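Local coordinates for protein probable mRNA-capping enzyme (Acanthamoeba polyphaga mimivirus, PDB 3BGY) that removes the terminal phosphate from the 5'-triphosphate end of mRNA through its N-terminal tunnel-type triphosphatase domain, the first step of cap formation, at residues E39-K43 with L228-F232. Residues are numbered along the deposited sequence; the frame is centred on the assembly and turned at random.
Sequences EVSFK and LLNVF
F42 and F232 form an edge-to-face aromatic pair. The edge of F42 is turned toward the face of F232, with ring centroids 5.1 Å apart and planes at 59°. F42 CE2 does the touching, 3.7 Å from F232 CE2 and displaced toward the rim of that ring. W140 also meets the F232 ring.

A CH-pi contact engages one face of F42. V231 CG1 lies 3.9 Å from the ring centroid, 21° off the normal. This methyl stands anti to the backbone N of V231 (chi1 -179°), which aims it at the ring.

The contact joins the outside of the eight-stranded antiparallel barrel of a tunnel triphosphatase to the C-terminal helix 221-235. Strand segment 39-42 and helix segment 228-232 run nearly parallel, their axes 11.3 Å apart at closest approach. Their side chains fill the gap between them, and no hydrogen bond crosses it.

The remaining contacts are apolar. L228 CD2 reaches F42 CZ at 3.5 Å, oblique to the ring. The same methyl meets V40 CG1 at 3.8 Å, tip to tip. All five touching residues are buried. L211 and L213 of the adjoining strand 208-215 extend the apolar surface under V231 and L228.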
ATOM      1  N   GLU A  39      -7.284   0.368   6.064  1.00 14.50           N
ATOM      2  CA  GLU A  39      -5.921   0.646   6.474  1.00 16.07           C
ATOM      3  C   GLU A  39      -5.827   1.811   7.446  1.00 11.28           C
ATOM      4  O   GLU A  39      -6.551   2.797   7.275  1.00 19.44           O
ATOM      5  CB  GLU A  39      -5.169   1.007   5.165  1.00 22.48           C
ATOM      6  CG  GLU A  39      -3.818   1.679   5.232  1.00 34.87           C
ATOM      7  CD  GLU A  39      -3.258   2.010   3.846  1.00 36.06           C
ATOM      8  OE1 GLU A  39      -3.003   1.074   3.061  1.00 42.70           O
ATOM      9  OE2 GLU A  39      -3.060   3.207   3.554  1.00 42.63           O
ATOM     10  N   VAL A  40      -4.984   1.667   8.465  1.00 12.33           N
ATOM     11  CA  VAL A  40      -4.726   2.796   9.373  1.00 11.80           C
ATOM     12  C   VAL A  40      -3.284   3.188   9.056  1.00 12.19           C
ATOM     13  O   VAL A  40      -2.375   2.397   9.243  1.00 12.83           O
ATOM     14  CB  VAL A  40      -4.879   2.450  10.847  1.00 10.72           C
ATOM     15  CG1 VAL A  40      -4.675   3.727  11.696  1.00 12.07           C
ATOM     16  CG2 VAL A  40      -6.274   1.906  11.115  1.00 14.64           C
ATOM     17  N   SER A  41      -3.096   4.419   8.582  1.00 12.89           N
ATOM     18  CA  SER A  41      -1.774   4.915   8.196  1.00 12.83           C
ATOM     19  C   SER A  41      -1.208   5.801   9.307  1.00 15.84           C
ATOM     20  O   SER A  41      -1.866   6.750   9.740  1.00 15.68           O
ATOM     21  CB  SER A  41      -1.878   5.694   6.865  1.00 18.79           C
ATOM     22  OG  SER A  41      -0.652   6.340   6.538  1.00 24.25           O
ATOM     23  N   PHE A  42      -0.014   5.452   9.791  1.00 13.02           N
ATOM     24  CA  PHE A  42       0.650   6.208  10.856  1.00 13.85           C
ATOM     25  C   PHE A  42       1.534   7.256  10.232  1.00 18.49           C
ATOM     26  O   PHE A  42       2.315   6.950   9.344  1.00 16.73           O
ATOM     27  CB  PHE A  42       1.461   5.292  11.768  1.00 13.49           C
ATOM     28  CG  PHE A  42       0.629   4.390  12.611  1.00 12.85           C
ATOM     29  CD1 PHE A  42       0.012   3.256  12.059  1.00 16.74           C
ATOM     30  CD2 PHE A  42       0.414   4.690  13.977  1.00 15.54           C
ATOM     31  CE1 PHE A  42      -0.829   2.417  12.861  1.00 19.49           C
ATOM     32  CE2 PHE A  42      -0.434   3.840  14.782  1.00 18.33           C
ATOM     33  CZ  PHE A  42      -1.042   2.718  14.206  1.00 19.60           C
ATOM     34  N   LYS A  43       1.367   8.509  10.658  1.00 17.71           N
ATOM     35  CA  LYS A  43       2.157   9.598  10.083  1.00 19.55           C
ATOM     36  C   LYS A  43       3.428   9.900  10.873  1.00 15.88           C
ATOM     37  O   LYS A  43       3.628   9.380  11.955  1.00 16.72           O
ATOM     38  CB  LYS A  43       1.291  10.866   9.946  1.00 21.32           C
ATOM     39  CG  LYS A  43      -0.055  10.656   9.212  1.00 24.15           C
ATOM     40  CD  LYS A  43       0.131  10.055   7.816  1.00 24.43           C
ATOM     41  CE  LYS A  43      -1.175   9.771   7.122  1.00 31.11           C
ATOM     42  NZ  LYS A  43      -0.989   9.024   5.847  1.00 29.70           N
ATOM     43  N   LEU A 228      -4.096  -0.308  17.841  1.00 14.35           N
ATOM     44  CA  LEU A 228      -3.467   0.967  17.490  1.00 14.04           C
ATOM     45  C   LEU A 228      -2.701   1.526  18.690  1.00 16.54           C
ATOM     46  O   LEU A 228      -1.647   2.124  18.514  1.00 18.27           O
ATOM     47  CB  LEU A 228      -4.489   1.983  16.990  1.00 17.08           C
ATOM     48  CG  LEU A 228      -5.228   1.613  15.707  1.00 20.53           C
ATOM     49  CD1 LEU A 228      -6.179   2.706  15.327  1.00 16.02           C
ATOM     50  CD2 LEU A 228      -4.247   1.338  14.599  1.00 20.03           C
ATOM     51  N   LEU A 229      -3.239   1.315  19.900  1.00 15.73           N
ATOM     52  CA  LEU A 229      -2.562   1.760  21.126  1.00 16.89           C
ATOM     53  C   LEU A 229      -1.224   1.034  21.293  1.00 16.02           C
ATOM     54  O   LEU A 229      -0.238   1.656  21.674  1.00 19.95           O
ATOM     55  CB  LEU A 229      -3.443   1.542  22.358  1.00 18.89           C
ATOM     56  CG  LEU A 229      -4.484   2.637  22.594  1.00 31.15           C
ATOM     57  CD1 LEU A 229      -5.389   2.248  23.749  1.00 37.36           C
ATOM     58  CD2 LEU A 229      -3.791   3.986  22.852  1.00 30.48           C
ATOM     59  N   ASN A 230      -1.185  -0.260  20.956  0.50 16.17           N
ATOM     60  CA  ASN A 230       0.052  -1.050  21.047  0.50 19.69           C
ATOM     61  C   ASN A 230       1.134  -0.482  20.119  0.50 19.60           C
ATOM     62  O   ASN A 230       2.291  -0.334  20.530  0.50 20.18           O
ATOM     63  CB  ASN A 230      -0.204  -2.520  20.694  0.50 21.36           C
ATOM     64  CG  ASN A 230      -0.918  -3.291  21.799  0.50 26.23           C
ATOM     65  OD1 ASN A 230      -1.019  -2.841  22.942  0.50 28.39           O
ATOM     66  ND2 ASN A 230      -1.411  -4.476  21.453  0.50 31.01           N
ATOM     67  N   VAL A 231       0.736  -0.098  18.899  1.00 16.17           N
ATOM     68  CA  VAL A 231       1.683   0.489  17.928  1.00 14.03           C
ATOM     69  C   VAL A 231       2.165   1.870  18.412  1.00 20.40           C
ATOM     70  O   VAL A 231       3.372   2.174  18.347  1.00 17.43           O
ATOM     71  CB  VAL A 231       1.058   0.616  16.514  1.00 16.10           C
ATOM     72  CG1 VAL A 231       2.063   1.191  15.530  1.00 19.69           C
ATOM     73  CG2 VAL A 231       0.555  -0.738  16.042  1.00 16.78           C
ATOM     74  N   PHE A 232       1.239   2.687  18.934  1.00 17.78           N
ATOM     75  CA  PHE A 232       1.611   3.999  19.487  1.00 20.55           C
ATOM     76  C   PHE A 232       2.576   3.886  20.662  1.00 18.68           C
ATOM     77  O   PHE A 232       3.438   4.735  20.823  1.00 22.68           O
ATOM     78  CB  PHE A 232       0.383   4.820  19.906  1.00 18.95           C
ATOM     79  CG  PHE A 232      -0.245   5.572  18.768  1.00 23.14           C
ATOM     80  CD1 PHE A 232       0.481   6.588  18.090  1.00 26.46           C
ATOM     81  CD2 PHE A 232      -1.544   5.267  18.345  1.00 29.20           C
ATOM     82  CE1 PHE A 232      -0.093   7.289  17.007  1.00 27.69           C
ATOM     83  CE2 PHE A 232      -2.134   5.961  17.263  1.00 26.69           C
ATOM     84  CZ  PHE A 232      -1.403   6.971  16.594  1.00 28.04           C
TER